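Local coordinates for phosphatidylglycerol lysyltransferase C-terminal domain-containing protein (Bacteroides thetaiotaomicron, PDB 2HQY) that is of unknown function but binds coenzyme A and probably acts as an acyltransferase related to phosphatidylglycerol lysyltransferases, at residues A[214-219]-A[237-242]; A[155-160]-A[209-214]; A[143-148]-A[246-251]. All blocks are in the same frame, centred on the assembly; numbering follows the deposited sequence. Where two conformers were deposited one is given.

Interaction 1 of 3, residues A[214-219]-A[237-242]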
loop_
_atom_site.group_PDB
_atom_site.type_symbol
_atom_site.label_atom_id
_atom_site.label_comp_id
_atom_site.label_asym_id
_atom_site.label_seq_id
_atom_site.Cartn_x
_atom_site.Cartn_y
_atom_site.Cartn_z
ATOM N N ASN A 214 21.450 -26.661 -14.043
ATOM C CA ASN A 214 21.079 -28.026 -13.676
ATOM C C ASN A 214 19.594 -28.199 -13.347
ATOM O O ASN A 214 19.261 -28.823 -12.350
ATOM C CB ASN A 214 21.962 -28.525 -12.513
ATOM C CG ASN A 214 23.460 -28.485 -12.842
ATOM O OD1 ASN A 214 23.888 -28.734 -13.982
ATOM N ND2 ASN A 214 24.262 -28.173 -11.834
ATOM N N GLY A 215 18.714 -27.607 -14.164
ATOM C CA GLY A 215 17.272 -27.808 -14.055
ATOM C C GLY A 215 16.491 -26.942 -13.060
ATOM O O GLY A 215 15.278 -27.111 -12.921
ATOM N N LYS A 216 17.166 -26.031 -12.358
ATOM C CA LYS A 216 16.470 -25.140 -11.422
ATOM C C LYS A 216 16.836 -23.678 -11.630
ATOM O O LYS A 216 17.937 -23.343 -12.087
ATOM C CB LYS A 216 16.700 -25.537 -9.961
ATOM C CG LYS A 216 18.144 -25.352 -9.432
ATOM C CD LYS A 216 18.143 -25.316 -7.875
ATOM C CE LYS A 216 19.504 -25.735 -7.265
ATOM N NZ LYS A 216 20.571 -24.664 -7.336
ATOM N N ILE A 217 15.896 -22.814 -11.268
ATOM C CA ILE A 217 16.147 -21.389 -11.305
ATOM C C ILE A 217 17.237 -21.012 -10.301
ATOM O O ILE A 217 17.217 -21.459 -9.130
ATOM C CB ILE A 217 14.870 -20.562 -11.053
ATOM C CG1 ILE A 217 15.192 -19.068 -11.156
ATOM C CG2 ILE A 217 14.228 -20.909 -9.681
ATOM C CD1 ILE A 217 13.924 -18.158 -11.052
ATOM N N VAL A 218 18.197 -20.222 -10.760
ATOM C CA VAL A 218 19.257 -19.738 -9.878
ATOM C C VAL A 218 19.401 -18.208 -9.845
ATOM O O VAL A 218 20.179 -17.684 -9.066
ATOM C CB VAL A 218 20.658 -20.369 -10.201
ATOM C CG1 VAL A 218 20.640 -21.883 -9.986
ATOM C CG2 VAL A 218 21.167 -19.959 -11.603
ATOM N N ALA A 219 18.687 -17.496 -10.713
ATOM C CA ALA A 219 18.696 -16.023 -10.677
ATOM C C ALA A 219 17.516 -15.494 -11.469
ATOM O O ALA A 219 17.037 -16.184 -12.370
ATOM C CB ALA A 219 19.996 -15.466 -11.267
ATOM N N LYS A 237 18.197 -10.952 -8.275
ATOM C CA LYS A 237 18.334 -11.911 -7.174
ATOM C C LYS A 237 18.972 -13.166 -7.693
ATOM O O LYS A 237 18.653 -13.614 -8.795
ATOM C CB LYS A 237 16.980 -12.327 -6.578
ATOM C CG LYS A 237 16.180 -11.236 -5.919
ATOM C CD LYS A 237 16.830 -10.806 -4.640
ATOM C CE LYS A 237 15.940 -9.817 -3.941
ATOM N NZ LYS A 237 16.672 -9.302 -2.777
ATOM N N ALA A 238 19.863 -13.752 -6.893
ATOM C CA ALA A 238 20.501 -14.998 -7.268
ATOM C C ALA A 238 20.679 -15.907 -6.057
ATOM O O ALA A 238 20.768 -15.431 -4.906
ATOM C CB ALA A 238 21.838 -14.735 -7.991
ATOM N N ASP A 239 20.633 -17.214 -6.327
ATOM C CA ASP A 239 20.987 -18.248 -5.350
ATOM C C ASP A 239 22.488 -18.067 -5.087
ATOM O O ASP A 239 23.316 -18.118 -6.006
ATOM C CB ASP A 239 20.668 -19.636 -5.940
ATOM C CG ASP A 239 21.002 -20.787 -5.005
ATOM O OD1 ASP A 239 21.766 -20.623 -4.030
ATOM O OD2 ASP A 239 20.514 -21.902 -5.288
ATOM N N THR A 240 22.835 -17.837 -3.826
ATOM C CA THR A 240 24.208 -17.432 -3.493
ATOM C C THR A 240 25.236 -18.565 -3.618
ATOM O O THR A 240 26.442 -18.313 -3.816
ATOM C CB THR A 240 24.267 -16.717 -2.113
ATOM O OG1 THR A 240 25.510 -16.013 -1.984
ATOM C CG2 THR A 240 24.035 -17.686 -0.948
ATOM N N SER A 241 24.759 -19.807 -3.546
ATOM C CA SER A 241 25.647 -20.957 -3.705
ATOM C C SER A 241 26.076 -21.203 -5.154
ATOM O O SER A 241 26.822 -22.146 -5.427
ATOM C CB SER A 241 25.015 -22.215 -3.102
ATOM O OG SER A 241 23.782 -22.524 -3.728
ATOM N N ILE A 242 25.591 -20.371 -6.081
ATOM C CA ILE A 242 25.988 -20.455 -7.490
ATOM C C ILE A 242 26.913 -19.291 -7.851
ATOM O O ILE A 242 26.474 -18.144 -7.984
ATOM C CB ILE A 242 24.767 -20.498 -8.446
ATOM C CG1 ILE A 242 23.704 -21.498 -7.953
ATOM C CG2 ILE A 242 25.204 -20.787 -9.903
ATOM C CD1 ILE A 242 24.148 -22.954 -7.930
#
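The carboxylate of Asp239 works in two directions: OD1 is held by two groups of its own turn, while OD2 faces Lys216 on the neighbouring strand. It lies at the open end of the β-hairpin of strands 216-227 and 230-238, where Ala238 lines the coenzyme A pocket. Ser241 N gives OD1 of Asp239 a bond of 3.1 Å that closes an Asx turn, and Ser241 OG adds a shorter one to the same oxygen at 2.8 Å. Both come from the same face, above the carboxylate plane, within a type I turn from Asp239 to Ile242. These two bonds on OD1 probably restrict rotation of the carboxylate, consistent with OD2 staying near Lys216 NZ. The salt bridge itself is weak, with Lys216 NZ 3.4 Å from Asp239 OD2; the lysine chain crosses the aspartate at about a right angle and bends at its last torsion (chi4 77°) to get there. Putting an alanine at Asp239 would probably leave Lys216 without its opposite charge and Ser241 N and OG without their shared acceptor, setting the turn freer to move. The backbone tie is stronger, Asp239 N donating to Val218 O at 2.8 Å and a nearly straight 163°. Val218 and Ala219 both face Leu211, a classic β bulge. Within the bulge, branched Val218 suits an apolar spot, its CG1 lying 3.7 Å from Ile242 CG1, the two side chains crossed. Next along, small residues permit a close non-hydrogen-bonded pair, in which Ala219 CB lies 3.8 Å from Ala238 CB.

Interaction 2 of 3, residues A[155-160]-A[209-214]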
loop_
_atom_site.group_PDB
_atom_site.type_symbol
_atom_site.label_atom_id
_atom_site.label_comp_id
_atom_site.label_asym_id
_atom_site.label_seq_id
_atom_site.Cartn_x
_atom_site.Cartn_y
_atom_site.Cartn_z
ATOM N N TYR A 155 23.918 -23.970 -19.132
ATOM C CA TYR A 155 22.969 -23.076 -18.460
ATOM C C TYR A 155 21.892 -22.611 -19.462
ATOM O O TYR A 155 22.095 -22.672 -20.691
ATOM C CB TYR A 155 23.735 -21.913 -17.820
ATOM C CG TYR A 155 24.075 -20.759 -18.764
ATOM C CD1 TYR A 155 23.151 -19.716 -18.981
ATOM C CD2 TYR A 155 25.298 -20.704 -19.413
ATOM C CE1 TYR A 155 23.448 -18.645 -19.839
ATOM C CE2 TYR A 155 25.610 -19.635 -20.263
ATOM C CZ TYR A 155 24.683 -18.636 -20.482
ATOM O OH TYR A 155 25.010 -17.585 -21.307
ATOM N N GLU A 156 20.749 -22.144 -18.953
ATOM C CA GLU A 156 19.677 -21.664 -19.811
ATOM C C GLU A 156 19.162 -20.335 -19.283
ATOM O O GLU A 156 18.729 -20.254 -18.122
ATOM C CB GLU A 156 18.519 -22.672 -19.891
ATOM C CG GLU A 156 18.859 -23.999 -20.650
ATOM C CD GLU A 156 17.725 -25.037 -20.617
ATOM O OE1 GLU A 156 16.706 -24.834 -19.938
ATOM O OE2 GLU A 156 17.847 -26.076 -21.266
ATOM N N TYR A 157 19.248 -19.305 -20.114
ATOM C CA TYR A 157 18.615 -18.026 -19.827
ATOM C C TYR A 157 17.271 -17.952 -20.555
ATOM O O TYR A 157 17.170 -18.265 -21.763
ATOM C CB TYR A 157 19.505 -16.882 -20.293
ATOM C CG TYR A 157 18.865 -15.515 -20.180
ATOM C CD1 TYR A 157 18.966 -14.767 -18.995
ATOM C CD2 TYR A 157 18.174 -14.948 -21.250
ATOM C CE1 TYR A 157 18.382 -13.512 -18.881
ATOM C CE2 TYR A 157 17.570 -13.687 -21.131
ATOM C CZ TYR A 157 17.675 -12.983 -19.939
ATOM O OH TYR A 157 17.096 -11.732 -19.854
ATOM N N THR A 158 16.241 -17.546 -19.831
ATOM C CA THR A 158 14.914 -17.368 -20.398
ATOM C C THR A 158 14.348 -16.002 -20.009
ATOM O O THR A 158 14.618 -15.525 -18.882
ATOM C CB THR A 158 13.925 -18.448 -19.896
ATOM O OG1 THR A 158 14.042 -18.582 -18.473
ATOM C CG2 THR A 158 14.168 -19.802 -20.575
ATOM N N PRO A 159 13.537 -15.387 -20.905
ATOM C CA PRO A 159 12.795 -14.203 -20.509
ATOM C C PRO A 159 11.767 -14.576 -19.438
ATOM O O PRO A 159 11.347 -15.745 -19.346
ATOM C CB PRO A 159 12.073 -13.775 -21.799
ATOM C CG PRO A 159 12.813 -14.477 -22.906
ATOM C CD PRO A 159 13.277 -15.750 -22.322
ATOM N N ILE A 160 11.388 -13.612 -18.621
ATOM C CA ILE A 160 10.272 -13.830 -17.710
ATOM C C ILE A 160 8.975 -13.832 -18.528
ATOM O O ILE A 160 8.691 -12.886 -19.270
ATOM C CB ILE A 160 10.194 -12.788 -16.557
ATOM C CG1 ILE A 160 11.400 -12.949 -15.601
ATOM C CG2 ILE A 160 8.893 -12.982 -15.775
ATOM C CD1 ILE A 160 11.486 -11.885 -14.496
ATOM N N GLY A 209 14.426 -11.452 -16.976
ATOM C CA GLY A 209 15.148 -12.677 -17.414
ATOM C C GLY A 209 15.357 -13.594 -16.218
ATOM O O GLY A 209 15.285 -13.153 -15.035
ATOM N N ILE A 210 15.601 -14.863 -16.524
ATOM C CA ILE A 210 15.790 -15.919 -15.542
ATOM C C ILE A 210 16.965 -16.789 -16.005
ATOM O O ILE A 210 17.107 -17.070 -17.194
ATOM C CB ILE A 210 14.515 -16.810 -15.454
ATOM C CG1 ILE A 210 13.325 -16.003 -14.931
ATOM C CG2 ILE A 210 14.753 -17.980 -14.533
ATOM C CD1 ILE A 210 11.954 -16.724 -15.192
ATOM N N LEU A 211 17.817 -17.161 -15.060
ATOM C CA LEU A 211 18.910 -18.078 -15.296
ATOM C C LEU A 211 18.575 -19.416 -14.620
ATOM O O LEU A 211 18.151 -19.449 -13.447
ATOM C CB LEU A 211 20.184 -17.454 -14.703
ATOM C CG LEU A 211 21.519 -17.813 -15.322
ATOM C CD1 LEU A 211 21.540 -17.394 -16.807
ATOM C CD2 LEU A 211 22.648 -17.186 -14.488
ATOM N N HIS A 212 18.744 -20.511 -15.368
ATOM C CA HIS A 212 18.599 -21.852 -14.833
ATOM C C HIS A 212 19.930 -22.608 -14.968
ATOM O O HIS A 212 20.630 -22.484 -15.993
ATOM C CB HIS A 212 17.545 -22.609 -15.608
ATOM C CG HIS A 212 16.231 -21.908 -15.693
ATOM N ND1 HIS A 212 15.922 -21.007 -16.699
ATOM C CD2 HIS A 212 15.130 -22.007 -14.915
ATOM C CE1 HIS A 212 14.683 -20.580 -16.518
ATOM N NE2 HIS A 212 14.180 -21.176 -15.447
ATOM N N VAL A 213 20.282 -23.344 -13.918
ATOM C CA VAL A 213 21.452 -24.237 -13.933
ATOM C C VAL A 213 21.010 -25.591 -13.383
ATOM O O VAL A 213 20.277 -25.659 -12.390
ATOM C CB VAL A 213 22.626 -23.661 -13.089
ATOM C CG1 VAL A 213 23.736 -24.703 -12.921
ATOM C CG2 VAL A 213 23.201 -22.410 -13.736
ATOM N N ASN A 214 21.450 -26.661 -14.043
ATOM C CA ASN A 214 21.079 -28.026 -13.676
ATOM C C ASN A 214 19.594 -28.199 -13.347
ATOM O O ASN A 214 19.261 -28.823 -12.350
ATOM C CB ASN A 214 21.962 -28.525 -12.513
ATOM C CG ASN A 214 23.460 -28.485 -12.842
ATOM O OD1 ASN A 214 23.888 -28.734 -13.982
ATOM N ND2 ASN A 214 24.262 -28.173 -11.834
#
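His212 carries its CG opposite the carbonyl carbon (chi1 -54°), which turns the edge of the imidazole to Glu156 O; Tyr157, with CG trans to its own N (chi1 173°), stretches its ring along the same pair of strands to Gly209. His212 ND1 donates to Glu156 O at 3.2 Å, in the plane of its own ring but from above the carbonyl plane. That oxygen also takes the backbone His212 N at 2.8 Å, so a single carbonyl is gripped twice by one residue. The other ring nitrogen, NE2, is bonded to Glu167 of helix 165-179; ring rotation is thereby fixed from two ends. Strands 156-159 and 207-213 form an antiparallel ladder, running at 157° to each other, in the sheet that also includes the hairpin strand 216-227. Glu156 with His212 and Thr158 with Ile210 are its hydrogen-bonded pairs, and Ile210 N meets Thr158 O at 2.6 Å, nearly head-on to the carbonyl. Between them comes the non-hydrogen-bonded pair of Tyr157 and Leu211. Glycine is needed at Gly209 because the tyrosine hydroxyl lies over it: Tyr157 OH is 3.3 Å from Gly209 CA, where any β-carbon would collide. Leu211 CD1 lies near the plane of the Tyr157 ring, at its edge, and packs closer on Tyr155, 3.6 Å from its CD1. Tyr155 sends its hydroxyl on to Glu252 of helix 245-256. Beyond the glycine, the side chains of Ile160 and Ile210 cross at about a right angle, their CG1 atoms 3.7 Å apart, with Cys168 of helix 165-179 packed against both.

Interaction 3 of 3, residues A[143-148]-A[246-251]. With COA (coenzyme A), chain C.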
loop_
_atom_site.group_PDB
_atom_site.type_symbol
_atom_site.label_atom_id
_atom_site.label_comp_id
_atom_site.label_asym_id
_atom_site.label_seq_id
_atom_site.Cartn_x
_atom_site.Cartn_y
_atom_site.Cartn_z
ATOM N N ASN A 143 36.025 -12.351 -17.090
ATOM C CA ASN A 143 36.520 -13.545 -16.405
ATOM C C ASN A 143 35.418 -14.311 -15.657
ATOM O O ASN A 143 35.385 -15.546 -15.700
ATOM C CB ASN A 143 37.670 -13.185 -15.455
ATOM C CG ASN A 143 38.931 -12.731 -16.192
ATOM O OD1 ASN A 143 39.047 -12.871 -17.411
ATOM N ND2 ASN A 143 39.883 -12.188 -15.444
ATOM N N HIS A 144 34.533 -13.579 -14.959
ATOM C CA HIS A 144 33.425 -14.200 -14.209
ATOM C C HIS A 144 32.452 -14.897 -15.167
ATOM O O HIS A 144 31.961 -15.982 -14.865
ATOM C CB HIS A 144 32.623 -13.200 -13.359
ATOM C CG HIS A 144 33.453 -12.326 -12.471
ATOM N ND1 HIS A 144 34.721 -12.686 -12.065
ATOM C CD2 HIS A 144 33.202 -11.117 -11.905
ATOM C CE1 HIS A 144 35.219 -11.733 -11.292
ATOM N NE2 HIS A 144 34.319 -10.773 -11.179
ATOM N N ILE A 145 32.172 -14.255 -16.297
ATOM C CA ILE A 145 31.258 -14.796 -17.311
ATOM C C ILE A 145 31.850 -16.079 -17.878
ATOM O O ILE A 145 31.150 -17.084 -18.067
ATOM C CB ILE A 145 31.050 -13.790 -18.492
ATOM C CG1 ILE A 145 30.317 -12.514 -18.034
ATOM C CG2 ILE A 145 30.395 -14.468 -19.696
ATOM C CD1 ILE A 145 29.057 -12.750 -17.262
ATOM N N ASN A 146 33.152 -16.027 -18.169
ATOM C CA ASN A 146 33.854 -17.147 -18.783
ATOM C C ASN A 146 33.933 -18.345 -17.838
ATOM O O ASN A 146 33.718 -19.475 -18.266
ATOM C CB ASN A 146 35.255 -16.713 -19.234
ATOM C CG ASN A 146 35.237 -15.836 -20.504
ATOM O OD1 ASN A 146 34.237 -15.759 -21.224
ATOM N ND2 ASN A 146 36.368 -15.182 -20.779
ATOM N N ARG A 147 34.209 -18.081 -16.558
ATOM C CA ARG A 147 34.193 -19.093 -15.495
ATOM C C ARG A 147 32.811 -19.747 -15.364
ATOM O O ARG A 147 32.695 -20.985 -15.231
ATOM C CB ARG A 147 34.596 -18.471 -14.153
ATOM C CG ARG A 147 34.881 -19.495 -13.038
ATOM C CD ARG A 147 35.534 -18.855 -11.799
ATOM N N PHE A 148 31.773 -18.910 -15.417
ATOM C CA PHE A 148 30.403 -19.401 -15.371
ATOM C C PHE A 148 30.103 -20.349 -16.527
ATOM O O PHE A 148 29.589 -21.456 -16.309
ATOM C CB PHE A 148 29.401 -18.251 -15.353
ATOM C CG PHE A 148 27.992 -18.702 -15.079
ATOM C CD1 PHE A 148 27.535 -18.815 -13.763
ATOM C CD2 PHE A 148 27.140 -19.055 -16.124
ATOM C CE1 PHE A 148 26.251 -19.231 -13.482
ATOM C CE2 PHE A 148 25.825 -19.477 -15.851
ATOM C CZ PHE A 148 25.387 -19.566 -14.514
ATOM N N TYR A 246 25.106 -13.839 -10.568
ATOM C CA TYR A 246 24.817 -12.393 -10.690
ATOM C C TYR A 246 25.456 -11.794 -11.945
ATOM O O TYR A 246 24.802 -11.038 -12.686
ATOM C CB TYR A 246 25.266 -11.612 -9.445
ATOM C CG TYR A 246 24.263 -11.652 -8.302
ATOM C CD1 TYR A 246 24.560 -12.308 -7.100
ATOM C CD2 TYR A 246 23.002 -11.031 -8.427
ATOM C CE1 TYR A 246 23.631 -12.326 -6.028
ATOM C CE2 TYR A 246 22.063 -11.059 -7.379
ATOM C CZ TYR A 246 22.382 -11.706 -6.184
ATOM O OH TYR A 246 21.456 -11.737 -5.147
ATOM N N ALA A 247 26.720 -12.143 -12.206
ATOM C CA ALA A 247 27.398 -11.636 -13.421
ATOM C C ALA A 247 26.689 -12.088 -14.705
ATOM O O ALA A 247 26.488 -11.279 -15.629
ATOM C CB ALA A 247 28.895 -12.068 -13.466
ATOM N N MET A 248 26.349 -13.376 -14.783
ATOM C CA MET A 248 25.754 -13.914 -16.019
ATOM C C MET A 248 24.353 -13.332 -16.294
ATOM O O MET A 248 24.042 -12.993 -17.452
ATOM C CB MET A 248 25.701 -15.440 -16.031
ATOM C CG MET A 248 25.084 -15.982 -17.354
ATOM S SD MET A 248 26.053 -15.382 -18.826
ATOM C CE MET A 248 27.240 -16.480 -18.453
ATOM N N ILE A 249 23.519 -13.218 -15.262
ATOM C CA ILE A 249 22.157 -12.695 -15.484
ATOM C C ILE A 249 22.159 -11.223 -15.883
ATOM O O ILE A 249 21.382 -10.797 -16.745
ATOM C CB ILE A 249 21.154 -12.993 -14.342
ATOM C CG1 ILE A 249 19.727 -12.808 -14.904
ATOM C CG2 ILE A 249 21.440 -12.140 -13.073
ATOM C CD1 ILE A 249 18.685 -13.605 -14.266
ATOM N N ASN A 250 23.074 -10.463 -15.275
ATOM C CA ASN A 250 23.311 -9.068 -15.624
ATOM C C ASN A 250 23.643 -8.950 -17.128
ATOM O O ASN A 250 22.976 -8.219 -17.860
ATOM C CB ASN A 250 24.449 -8.555 -14.717
ATOM C CG ASN A 250 24.819 -7.096 -14.958
ATOM O OD1 ASN A 250 24.690 -6.550 -16.066
ATOM N ND2 ASN A 250 25.330 -6.462 -13.892
ATOM N N TYR A 251 24.654 -9.711 -17.578
ATOM C CA TYR A 251 25.075 -9.755 -18.970
ATOM C C TYR A 251 23.961 -10.208 -19.929
ATOM O O TYR A 251 23.730 -9.563 -20.952
ATOM C CB TYR A 251 26.286 -10.673 -19.089
ATOM C CG TYR A 251 26.795 -10.805 -20.498
ATOM C CD1 TYR A 251 27.590 -9.813 -21.061
ATOM C CD2 TYR A 251 26.448 -11.908 -21.274
ATOM C CE1 TYR A 251 28.068 -9.940 -22.370
ATOM C CE2 TYR A 251 26.919 -12.048 -22.595
ATOM C CZ TYR A 251 27.709 -11.054 -23.129
ATOM O OH TYR A 251 28.161 -11.206 -24.438
HETATM N N1A COA C . 17.671 -4.403 -0.967
HETATM C C2A COA C . 18.020 -5.438 -1.757
HETATM N N3A COA C . 19.033 -6.253 -1.428
HETATM C C4A COA C . 19.733 -6.050 -0.275
HETATM C C5A COA C . 19.394 -4.992 0.561
HETATM C C6A COA C . 18.329 -4.157 0.193
HETATM N N6A COA C . 17.935 -3.107 0.957
HETATM N N7A COA C . 20.252 -5.045 1.613
HETATM C C8A COA C . 21.085 -6.101 1.437
HETATM N N9A COA C . 20.780 -6.693 0.273
HETATM C C1B COA C . 21.389 -7.929 -0.295
HETATM C C2B COA C . 22.808 -7.939 -0.853
HETATM O O2B COA C . 22.811 -7.615 -2.242
HETATM C C3B COA C . 23.154 -9.409 -0.673
HETATM O O3B COA C . 22.604 -10.203 -1.729
HETATM P P3B COA C . 23.256 -11.624 -2.126
HETATM O O7A COA C . 24.497 -11.207 -2.911
HETATM O O8A COA C . 22.167 -12.352 -2.904
HETATM O O9A COA C . 23.612 -12.324 -0.834
HETATM C C4B COA C . 22.457 -9.834 0.610
HETATM O O4B COA C . 21.356 -8.928 0.748
HETATM C C5B COA C . 23.386 -9.775 1.829
HETATM O O5B COA C . 24.463 -8.866 1.551
HETATM P P1A COA C . 25.110 -7.799 2.591
HETATM O O1A COA C . 25.809 -6.736 1.771
HETATM O O2A COA C . 24.095 -7.372 3.643
HETATM O O3A COA C . 26.254 -8.722 3.266
HETATM O O4A COA C . 27.085 -10.732 4.562
HETATM O O5A COA C . 24.599 -9.943 4.815
#
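Ile145 and Met248 bury the most surface here, and their CA atoms, 5.7 Å apart, are the nearest pair of CA atoms between segments 143-148 and 246-251. The short helical segments cross steeply, at -103°. Ile145 sends its CD1 branch onto the second helix, where it lies 3.4 Å from Ala247 O and also touches the side chains of Ala247 and Tyr251. Its other branch, CG2, meets Met248 CE at 3.9 Å, so the two arms of the isoleucine grip different parts of the partner. Ala247 suits the crossing because it is small: its CB rests against Ile145 CD1 and His144 CB, 3.9 Å from the latter. Met248 starts extended, CG trans to its N (chi1 -179°), then bends twice, bringing CE back to Phe148 CD2 at 3.5 Å. A flexible methionine can thus cover the phenylalanine with several atoms; its CB sits over one ring face, 4.0 Å from the centroid, as a CH-pi contact. Tyr155 meets the Phe148 ring edge-to-face. Tyr246 takes no part in this apolar crossing; its hydroxyl donates to O8A of coenzyme A, a bond modelled so short that its length is doubtful. Ile145, Ala247, Met248 and Phe148 thus make plain helix-helix packing, while helix 245-256 separately brings Tyr246 to the 3'-phosphate in the coenzyme A pocket, a site consistent with the acetyltransferase-clan family.

Interactions 1 and 2 share Asn214 and lie side by side, centres 9 Å apart, in one sheet: Val218 N bonds to Leu211 O at 2.8 Å, and Ala219 O takes Leu211 N at 3.0 Å across the bulge. Interaction 3, its centre 13 Å from each of theirs, lays helices against this sheet. There Phe148 CZ meets Leu211 CD2 at 3.6 Å and Phe148 CE1 meets Ile242 CG2 at 4.0 Å; the Phe148 ring thus reaches interactions 1 and 2. Interactions 1 and 3 converge on coenzyme A: Ala238 and Tyr246 both line its pocket, joined by a weak bond of 3.1 Å from Ala238 N to Tyr246 OH. Interaction 2 stands farther off, Leu211 about 13 Å from the ligand measured from its side chain.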